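Local coordinates for protein CG4930 (Drosophila melanogaster, PDB 3ISM) that inhibits the nuclease EndoG by forming a protein complex with it, at residues Glu109-Leu114 with Leu136-Ser141; Phe126-Leu131 with Ala161-Pro166. The protein carries 1 engineered substitution. All blocks are in the same frame, centred on the assembly; numbering follows the deposited sequence.

Contact 1: Glu109-Leu114 with Leu136-Ser141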
ATOM      1  N   GLU C 109     -12.022 -38.522  -4.960  1.00 31.89           N
ATOM      2  CA  GLU C 109     -11.908 -39.964  -5.176  1.00 32.81           C
ATOM      3  C   GLU C 109     -12.942 -40.734  -4.366  1.00 32.38           C
ATOM      4  O   GLU C 109     -13.513 -41.708  -4.850  1.00 32.37           O
ATOM      5  CB  GLU C 109     -10.513 -40.450  -4.806  1.00 33.42           C
ATOM      6  CG  GLU C 109      -9.422 -39.869  -5.685  1.00 36.39           C
ATOM      7  CD  GLU C 109      -8.032 -40.223  -5.196  1.00 41.46           C
ATOM      8  OE1 GLU C 109      -7.912 -40.927  -4.161  1.00 43.97           O
ATOM      9  OE2 GLU C 109      -7.057 -39.787  -5.850  1.00 43.81           O
ATOM     10  N   TRP C 110     -13.170 -40.291  -3.132  1.00 31.57           N
ATOM     11  CA  TRP C 110     -14.070 -40.997  -2.227  1.00 31.09           C
ATOM     12  C   TRP C 110     -15.545 -40.827  -2.612  1.00 30.15           C
ATOM     13  O   TRP C 110     -16.352 -41.747  -2.464  1.00 30.37           O
ATOM     14  CB  TRP C 110     -13.825 -40.537  -0.793  1.00 30.89           C
ATOM     15  CG  TRP C 110     -14.831 -41.056   0.200  1.00 31.27           C
ATOM     16  CD1 TRP C 110     -14.864 -42.301   0.770  1.00 30.66           C
ATOM     17  CD2 TRP C 110     -15.930 -40.328   0.760  1.00 30.54           C
ATOM     18  NE1 TRP C 110     -15.925 -42.395   1.637  1.00 30.35           N
ATOM     19  CE2 TRP C 110     -16.593 -41.197   1.654  1.00 30.46           C
ATOM     20  CE3 TRP C 110     -16.421 -39.025   0.587  1.00 31.56           C
ATOM     21  CZ2 TRP C 110     -17.717 -40.808   2.370  1.00 29.86           C
ATOM     22  CZ3 TRP C 110     -17.545 -38.637   1.311  1.00 30.56           C
ATOM     23  CH2 TRP C 110     -18.177 -39.526   2.188  1.00 30.96           C
ATOM     24  N   ILE C 111     -15.889 -39.650  -3.117  1.00 29.04           N
ATOM     25  CA  ILE C 111     -17.273 -39.371  -3.461  1.00 28.00           C
ATOM     26  C   ILE C 111     -17.773 -40.265  -4.613  1.00 27.95           C
ATOM     27  O   ILE C 111     -18.946 -40.555  -4.687  1.00 27.68           O
ATOM     28  CB  ILE C 111     -17.508 -37.851  -3.720  1.00 27.55           C
ATOM     29  CG1 ILE C 111     -18.984 -37.490  -3.523  1.00 26.95           C
ATOM     30  CG2 ILE C 111     -16.953 -37.407  -5.088  1.00 26.18           C
ATOM     31  CD1 ILE C 111     -19.451 -37.592  -2.084  1.00 24.70           C
ATOM     32  N   VAL C 112     -16.863 -40.717  -5.476  1.00 27.95           N
ATOM     33  CA  VAL C 112     -17.190 -41.664  -6.552  1.00 28.46           C
ATOM     34  C   VAL C 112     -17.577 -43.043  -5.987  1.00 28.49           C
ATOM     35  O   VAL C 112     -18.567 -43.657  -6.415  1.00 28.38           O
ATOM     36  CB  VAL C 112     -15.996 -41.814  -7.539  1.00 28.34           C
ATOM     37  CG1 VAL C 112     -16.201 -42.979  -8.482  1.00 28.08           C
ATOM     38  CG2 VAL C 112     -15.775 -40.516  -8.313  1.00 29.48           C
ATOM     39  N   LYS C 113     -16.792 -43.528  -5.029  1.00 28.65           N
ATOM     40  CA  LYS C 113     -17.128 -44.777  -4.339  1.00 29.07           C
ATOM     41  C   LYS C 113     -18.437 -44.659  -3.568  1.00 28.50           C
ATOM     42  O   LYS C 113     -19.235 -45.596  -3.561  1.00 28.84           O
ATOM     43  CB  LYS C 113     -16.004 -45.208  -3.397  1.00 29.55           C
ATOM     44  CG  LYS C 113     -14.681 -45.535  -4.087  1.00 32.31           C
ATOM     45  CD  LYS C 113     -13.515 -45.380  -3.103  1.00 35.84           C
ATOM     46  CE  LYS C 113     -12.170 -45.780  -3.746  1.00 40.11           C
ATOM     47  NZ  LYS C 113     -10.962 -45.423  -2.897  1.00 38.23           N
ATOM     48  N   LEU C 114     -18.655 -43.512  -2.916  1.00 28.56           N
ATOM     49  CA  LEU C 114     -19.905 -43.271  -2.195  1.00 27.92           C
ATOM     50  C   LEU C 114     -21.096 -43.328  -3.145  1.00 27.68           C
ATOM     51  O   LEU C 114     -22.072 -44.011  -2.863  1.00 27.18           O
ATOM     52  CB  LEU C 114     -19.875 -41.946  -1.426  1.00 27.67           C
ATOM     53  CG  LEU C 114     -21.130 -41.663  -0.581  1.00 29.10           C
ATOM     54  CD1 LEU C 114     -21.145 -42.533   0.678  1.00 31.12           C
ATOM     55  CD2 LEU C 114     -21.246 -40.219  -0.192  1.00 28.06           C
ATOM     56  N   LEU C 136     -23.041 -32.175  -4.570  1.00 29.90           N
ATOM     57  CA  LEU C 136     -22.021 -32.640  -3.620  1.00 29.65           C
ATOM     58  C   LEU C 136     -21.038 -33.653  -4.199  1.00 29.25           C
ATOM     59  O   LEU C 136     -20.401 -34.407  -3.463  1.00 29.26           O
ATOM     60  CB  LEU C 136     -22.642 -33.148  -2.308  1.00 29.16           C
ATOM     61  CG  LEU C 136     -23.548 -32.137  -1.583  1.00 29.38           C
ATOM     62  CD1 LEU C 136     -24.254 -32.771  -0.392  1.00 27.45           C
ATOM     63  CD2 LEU C 136     -22.813 -30.841  -1.174  1.00 29.69           C
ATOM     64  N   GLY C 137     -20.890 -33.640  -5.517  1.00 29.25           N
ATOM     65  CA  GLY C 137     -19.901 -34.468  -6.191  1.00 28.77           C
ATOM     66  C   GLY C 137     -18.536 -33.802  -6.140  1.00 28.70           C
ATOM     67  O   GLY C 137     -18.294 -32.964  -5.283  1.00 28.63           O
ATOM     68  N   PRO C 138     -17.632 -34.177  -7.062  1.00 28.66           N
ATOM     69  CA  PRO C 138     -16.270 -33.653  -7.017  1.00 28.60           C
ATOM     70  C   PRO C 138     -16.182 -32.123  -6.960  1.00 28.76           C
ATOM     71  O   PRO C 138     -16.990 -31.407  -7.576  1.00 28.45           O
ATOM     72  CB  PRO C 138     -15.650 -34.184  -8.316  1.00 28.39           C
ATOM     73  CG  PRO C 138     -16.401 -35.448  -8.589  1.00 28.67           C
ATOM     74  CD  PRO C 138     -17.822 -35.110  -8.190  1.00 28.42           C
ATOM     75  N   CYS C 139     -15.212 -31.643  -6.194  1.00 28.26           N
ATOM     76  CA  CYS C 139     -14.867 -30.245  -6.168  1.00 28.74           C
ATOM     77  C   CYS C 139     -14.292 -29.880  -7.538  1.00 28.14           C
ATOM     78  O   CYS C 139     -13.614 -30.706  -8.165  1.00 27.85           O
ATOM     79  CB  CYS C 139     -13.822 -29.978  -5.075  1.00 28.86           C
ATOM     80  SG  CYS C 139     -14.225 -30.746  -3.447  1.00 33.33           S
ATOM     81  N   TRP C 140     -14.581 -28.662  -7.987  1.00 26.75           N
ATOM     82  CA  TRP C 140     -14.105 -28.148  -9.278  1.00 26.65           C
ATOM     83  C   TRP C 140     -14.086 -26.613  -9.298  1.00 26.18           C
ATOM     84  O   TRP C 140     -14.222 -25.989  -8.250  1.00 25.66           O
ATOM     85  CB  TRP C 140     -14.931 -28.715 -10.450  1.00 26.35           C
ATOM     86  CG  TRP C 140     -16.366 -28.286 -10.555  1.00 26.00           C
ATOM     87  CD1 TRP C 140     -17.364 -28.529  -9.657  1.00 26.87           C
ATOM     88  CD2 TRP C 140     -16.983 -27.609 -11.664  1.00 26.51           C
ATOM     89  NE1 TRP C 140     -18.559 -28.026 -10.126  1.00 27.01           N
ATOM     90  CE2 TRP C 140     -18.353 -27.467 -11.361  1.00 27.31           C
ATOM     91  CE3 TRP C 140     -16.505 -27.099 -12.881  1.00 26.90           C
ATOM     92  CZ2 TRP C 140     -19.253 -26.823 -12.225  1.00 27.30           C
ATOM     93  CZ3 TRP C 140     -17.387 -26.462 -13.732  1.00 26.67           C
ATOM     94  CH2 TRP C 140     -18.750 -26.330 -13.403  1.00 27.49           C
ATOM     95  N   SER C 141     -13.947 -25.993 -10.472  1.00 26.52           N
ATOM     96  CA  SER C 141     -13.787 -24.527 -10.491  1.00 27.53           C
ATOM     97  C   SER C 141     -15.010 -23.719 -10.027  1.00 28.01           C
ATOM     98  O   SER C 141     -14.900 -22.527  -9.745  1.00 27.48           O
ATOM     99  CB  SER C 141     -13.265 -24.019 -11.842  1.00 27.12           C
ATOM    100  OG  SER C 141     -14.182 -24.288 -12.876  1.00 30.24           O
TER
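The carbonyl oxygen of Leu-136 points out of its loop at the side of Ile-111, where it meets both carbons of the longer branch: CG1 of Ile-111 lies 3.4 Å from Leu-136 O, and CD1 of Ile-111 lies 3.6 Å from that same oxygen. Neither approach is a hydrogen bond. The carbonyl of this buried leucine takes a hydrogen bond from the hydroxyl of Tyr-107, which stands one turn before Ile-111 on helix 104-120. The branching of Ile-111 divides the work. With CG1 swung away from the backbone N (chi1 -157°) and CD1 folded back (chi2 68°), the longer arm runs beside the Leu-136 carbonyl, leaving the methyl CG2 to meet the next part of the loop. CG2 of Ile-111 sits 3.8 Å from Pro-138 N and 4.0 Å from Pro-138 CD, and the isoleucine and the pyrrolidine ring approach each other at a slant. Between the two, Gly-137 brings its backbone close, with the CA atoms of Ile-111 and Gly-137 6.2 Å apart.

This is helix-to-loop packing within the Ku C-terminal-like domain, an all-helical unit: an irregular chain following helix 124-132 is laid against the flank of helix 104-120. Van der Waals contact, with no hydrogen bond, joins the two segments, while residues from outside them hold the loop backbone. Arg-96 of helix 81-102 hydrogen-bonds to Gly-137 O, Gly-137 N bonds to the Tyr-158 hydroxyl, and Asn-108 OD1 accepts from Cys-139 N. Beyond these anchors the loop reaches the target enzyme, and Ser-141 O accepts a hydrogen bond from Arg-134 of the EndoG chain (CG8862).

Contact 2: Phe126-Leu131 with Ala161-Pro166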
ATOM      1  N   PHE C 126     -31.773 -40.153  -2.113  1.00 31.21           N
ATOM      2  CA  PHE C 126     -30.499 -39.560  -1.665  1.00 30.61           C
ATOM      3  C   PHE C 126     -29.609 -39.154  -2.859  1.00 30.12           C
ATOM      4  O   PHE C 126     -28.980 -38.100  -2.826  1.00 30.45           O
ATOM      5  CB  PHE C 126     -29.750 -40.506  -0.719  1.00 30.24           C
ATOM      6  CG  PHE C 126     -28.479 -39.921  -0.144  1.00 30.87           C
ATOM      7  CD1 PHE C 126     -28.522 -39.048   0.938  1.00 29.25           C
ATOM      8  CD2 PHE C 126     -27.235 -40.264  -0.672  1.00 30.80           C
ATOM      9  CE1 PHE C 126     -27.351 -38.514   1.474  1.00 30.14           C
ATOM     10  CE2 PHE C 126     -26.061 -39.732  -0.135  1.00 30.39           C
ATOM     11  CZ  PHE C 126     -26.122 -38.851   0.930  1.00 29.74           C
ATOM     12  N   TRP C 127     -29.575 -39.978  -3.904  1.00 29.50           N
ATOM     13  CA  TRP C 127     -28.803 -39.650  -5.104  1.00 29.28           C
ATOM     14  C   TRP C 127     -29.360 -38.382  -5.743  1.00 29.33           C
ATOM     15  O   TRP C 127     -28.625 -37.433  -5.939  1.00 29.42           O
ATOM     16  CB  TRP C 127     -28.761 -40.824  -6.093  1.00 28.65           C
ATOM     17  CG  TRP C 127     -28.194 -40.513  -7.465  1.00 27.98           C
ATOM     18  CD1 TRP C 127     -28.851 -40.626  -8.659  1.00 28.39           C
ATOM     19  CD2 TRP C 127     -26.877 -40.029  -7.782  1.00 28.26           C
ATOM     20  NE1 TRP C 127     -28.030 -40.252  -9.699  1.00 27.68           N
ATOM     21  CE2 TRP C 127     -26.811 -39.888  -9.189  1.00 27.89           C
ATOM     22  CE3 TRP C 127     -25.744 -39.706  -7.018  1.00 28.01           C
ATOM     23  CZ2 TRP C 127     -25.662 -39.439  -9.844  1.00 27.66           C
ATOM     24  CZ3 TRP C 127     -24.605 -39.251  -7.670  1.00 28.25           C
ATOM     25  CH2 TRP C 127     -24.568 -39.130  -9.068  1.00 28.16           C
ATOM     26  N   ARG C 128     -30.667 -38.356  -5.989  1.00 29.47           N
ATOM     27  CA  ARG C 128     -31.325 -37.225  -6.638  1.00 30.28           C
ATOM     28  C   ARG C 128     -31.400 -35.954  -5.786  1.00 29.93           C
ATOM     29  O   ARG C 128     -31.070 -34.866  -6.266  1.00 29.83           O
ATOM     30  CB  ARG C 128     -32.726 -37.616  -7.113  1.00 30.11           C
ATOM     31  CG  ARG C 128     -32.730 -38.580  -8.289  1.00 31.38           C
ATOM     32  CD  ARG C 128     -34.123 -38.777  -8.872  1.00 32.70           C
ATOM     33  NE  ARG C 128     -35.037 -39.338  -7.875  1.00 37.98           N
ATOM     34  CZ  ARG C 128     -35.423 -40.609  -7.840  1.00 39.74           C
ATOM     35  NH1 ARG C 128     -34.995 -41.473  -8.762  1.00 40.07           N
ATOM     36  NH2 ARG C 128     -36.249 -41.015  -6.883  1.00 40.50           N
ATOM     37  N   ASP C 129     -31.823 -36.094  -4.531  1.00 29.87           N
ATOM     38  CA  ASP C 129     -32.147 -34.935  -3.687  1.00 29.83           C
ATOM     39  C   ASP C 129     -30.927 -34.363  -2.986  1.00 29.53           C
ATOM     40  O   ASP C 129     -30.865 -33.166  -2.714  1.00 30.20           O
ATOM     41  CB  ASP C 129     -33.206 -35.300  -2.638  1.00 29.88           C
ATOM     42  CG  ASP C 129     -34.494 -35.830  -3.253  1.00 31.08           C
ATOM     43  OD1 ASP C 129     -34.824 -35.432  -4.393  1.00 30.60           O
ATOM     44  OD2 ASP C 129     -35.180 -36.646  -2.588  1.00 32.61           O
ATOM     45  N   VAL C 130     -29.965 -35.221  -2.677  1.00 29.19           N
ATOM     46  CA  VAL C 130     -28.784 -34.788  -1.960  1.00 29.34           C
ATOM     47  C   VAL C 130     -27.556 -34.657  -2.870  1.00 29.39           C
ATOM     48  O   VAL C 130     -27.104 -33.529  -3.122  1.00 29.60           O
ATOM     49  CB  VAL C 130     -28.493 -35.661  -0.707  1.00 29.28           C
ATOM     50  CG1 VAL C 130     -27.273 -35.155   0.010  1.00 29.57           C
ATOM     51  CG2 VAL C 130     -29.701 -35.646   0.251  1.00 29.85           C
ATOM     52  N   LEU C 131     -27.015 -35.774  -3.363  1.00 28.50           N
ATOM     53  CA  LEU C 131     -25.746 -35.712  -4.098  1.00 28.13           C
ATOM     54  C   LEU C 131     -25.842 -34.877  -5.383  1.00 28.04           C
ATOM     55  O   LEU C 131     -24.939 -34.085  -5.690  1.00 27.70           O
ATOM     56  CB  LEU C 131     -25.192 -37.107  -4.393  1.00 27.77           C
ATOM     57  CG  LEU C 131     -24.812 -37.949  -3.163  1.00 29.02           C
ATOM     58  CD1 LEU C 131     -24.188 -39.311  -3.525  1.00 26.84           C
ATOM     59  CD2 LEU C 131     -23.865 -37.183  -2.278  1.00 29.59           C
ATOM     60  N   ALA C 161     -28.574 -42.857 -13.304  1.00 28.42           N
ATOM     61  CA  ALA C 161     -29.952 -43.039 -12.818  1.00 28.60           C
ATOM     62  C   ALA C 161     -30.930 -41.979 -13.344  1.00 28.54           C
ATOM     63  O   ALA C 161     -31.790 -41.486 -12.615  1.00 28.68           O
ATOM     64  CB  ALA C 161     -29.986 -43.118 -11.279  1.00 28.14           C
ATOM     65  N   GLY C 162     -30.786 -41.636 -14.616  1.00 28.76           N
ATOM     66  CA  GLY C 162     -31.612 -40.602 -15.233  1.00 29.24           C
ATOM     67  C   GLY C 162     -31.296 -39.162 -14.835  1.00 29.34           C
ATOM     68  O   GLY C 162     -32.007 -38.251 -15.242  1.00 29.93           O
ATOM     69  N   CYS C 163     -30.242 -38.944 -14.055  1.00 29.17           N
ATOM     70  CA  CYS C 163     -29.866 -37.581 -13.635  1.00 29.42           C
ATOM     71  C   CYS C 163     -28.798 -36.958 -14.511  1.00 29.23           C
ATOM     72  O   CYS C 163     -28.086 -37.652 -15.217  1.00 29.25           O
ATOM     73  CB  CYS C 163     -29.346 -37.580 -12.201  1.00 29.17           C
ATOM     74  SG  CYS C 163     -30.580 -37.990 -10.977  1.00 30.90           S
ATOM     75  N   THR C 164     -28.692 -35.634 -14.452  1.00 29.49           N
ATOM     76  CA  THR C 164     -27.587 -34.913 -15.064  1.00 29.69           C
ATOM     77  C   THR C 164     -27.107 -33.850 -14.066  1.00 29.46           C
ATOM     78  O   THR C 164     -27.794 -33.556 -13.080  1.00 29.66           O
ATOM     79  CB  THR C 164     -27.976 -34.254 -16.421  1.00 29.60           C
ATOM     80  OG1 THR C 164     -29.104 -33.396 -16.235  1.00 31.23           O
ATOM     81  CG2 THR C 164     -28.318 -35.299 -17.493  1.00 30.20           C
ATOM     82  N   ALA C 165     -25.914 -33.314 -14.290  1.00 28.83           N
ATOM     83  CA  ALA C 165     -25.392 -32.255 -13.438  1.00 28.95           C
ATOM     84  C   ALA C 165     -26.314 -31.032 -13.524  1.00 29.31           C
ATOM     85  O   ALA C 165     -26.723 -30.657 -14.622  1.00 28.93           O
ATOM     86  CB  ALA C 165     -23.985 -31.894 -13.877  1.00 28.65           C
ATOM     87  N   PRO C 166     -26.678 -30.433 -12.368  1.00 29.68           N
ATOM     88  CA  PRO C 166     -27.518 -29.222 -12.378  1.00 30.26           C
ATOM     89  C   PRO C 166     -26.866 -28.075 -13.148  1.00 30.75           C
ATOM     90  O   PRO C 166     -27.572 -27.222 -13.687  1.00 30.79           O
ATOM     91  CB  PRO C 166     -27.620 -28.845 -10.900  1.00 30.00           C
ATOM     92  CG  PRO C 166     -27.330 -30.094 -10.176  1.00 29.91           C
ATOM     93  CD  PRO C 166     -26.335 -30.838 -10.995  1.00 29.71           C
TER
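Two first torsions bring indole and thiol together: Trp-127 sends its CG away from the backbone N (chi1 170°), carrying the ring out from the helix, and Cys-163 turns SG opposite its own carbonyl carbon (chi1 -67°), into the angle between that ring and Arg-128. Cys-163 SG lies 3.6 Å from Trp-127 NE1 and 3.5 Å from Arg-128 CG, the two directions roughly at right angles. This is a Cys sulfur-aromatic contact of oblique type, with SG of Cys-163 displaced 49° from the normal of the five-membered ring. Ala-161 comes at the indole from the opposite side of its plane, its CB 3.8 Å from Trp-127 CD1, so the loop straddles the pyrrole end of the ring. The indole N-H is spent on His-160 O, a hydrogen bond that ties the same ring to the chain just before the loop segment.

Arg-128 contributes the aliphatic root of its side chain; its guanidinium NH2 forms a salt bridge with Asp-125 OD1. The supporting helix widens here into a pi-type turn, Phe-126 O accepting from both Val-130 N (3.0 Å) and Leu-131 N (3.1 Å). Behind the loop contact, Trp-127 packs on Arg-115, Val-118 and Leu-119 of helix 104-120, while Leu-131 reaches Leu-92 of helix 81-102.

Overall arrangement
Contacts 1 and 2 show how consecutive helices of one small domain share a single long loop. Their segments alternate along the chain: helix 104-120, helix 124-132, then the loop at 136-141 and again at 161-166. The centres of the two contacts are 13 Å apart, and they touch directly where the chain leaves helix 124-132, through a probable hydrogen bond from Leu-136 N to Leu-131 O (2.9 Å) and packing of Leu-136 CD1 on Val-130 CG1 (3.9 Å). Their roles diverge toward EndoG: the 136-141 segment of contact 1 reaches the enzyme, whereas no other protein chain touches the segments of contact 2.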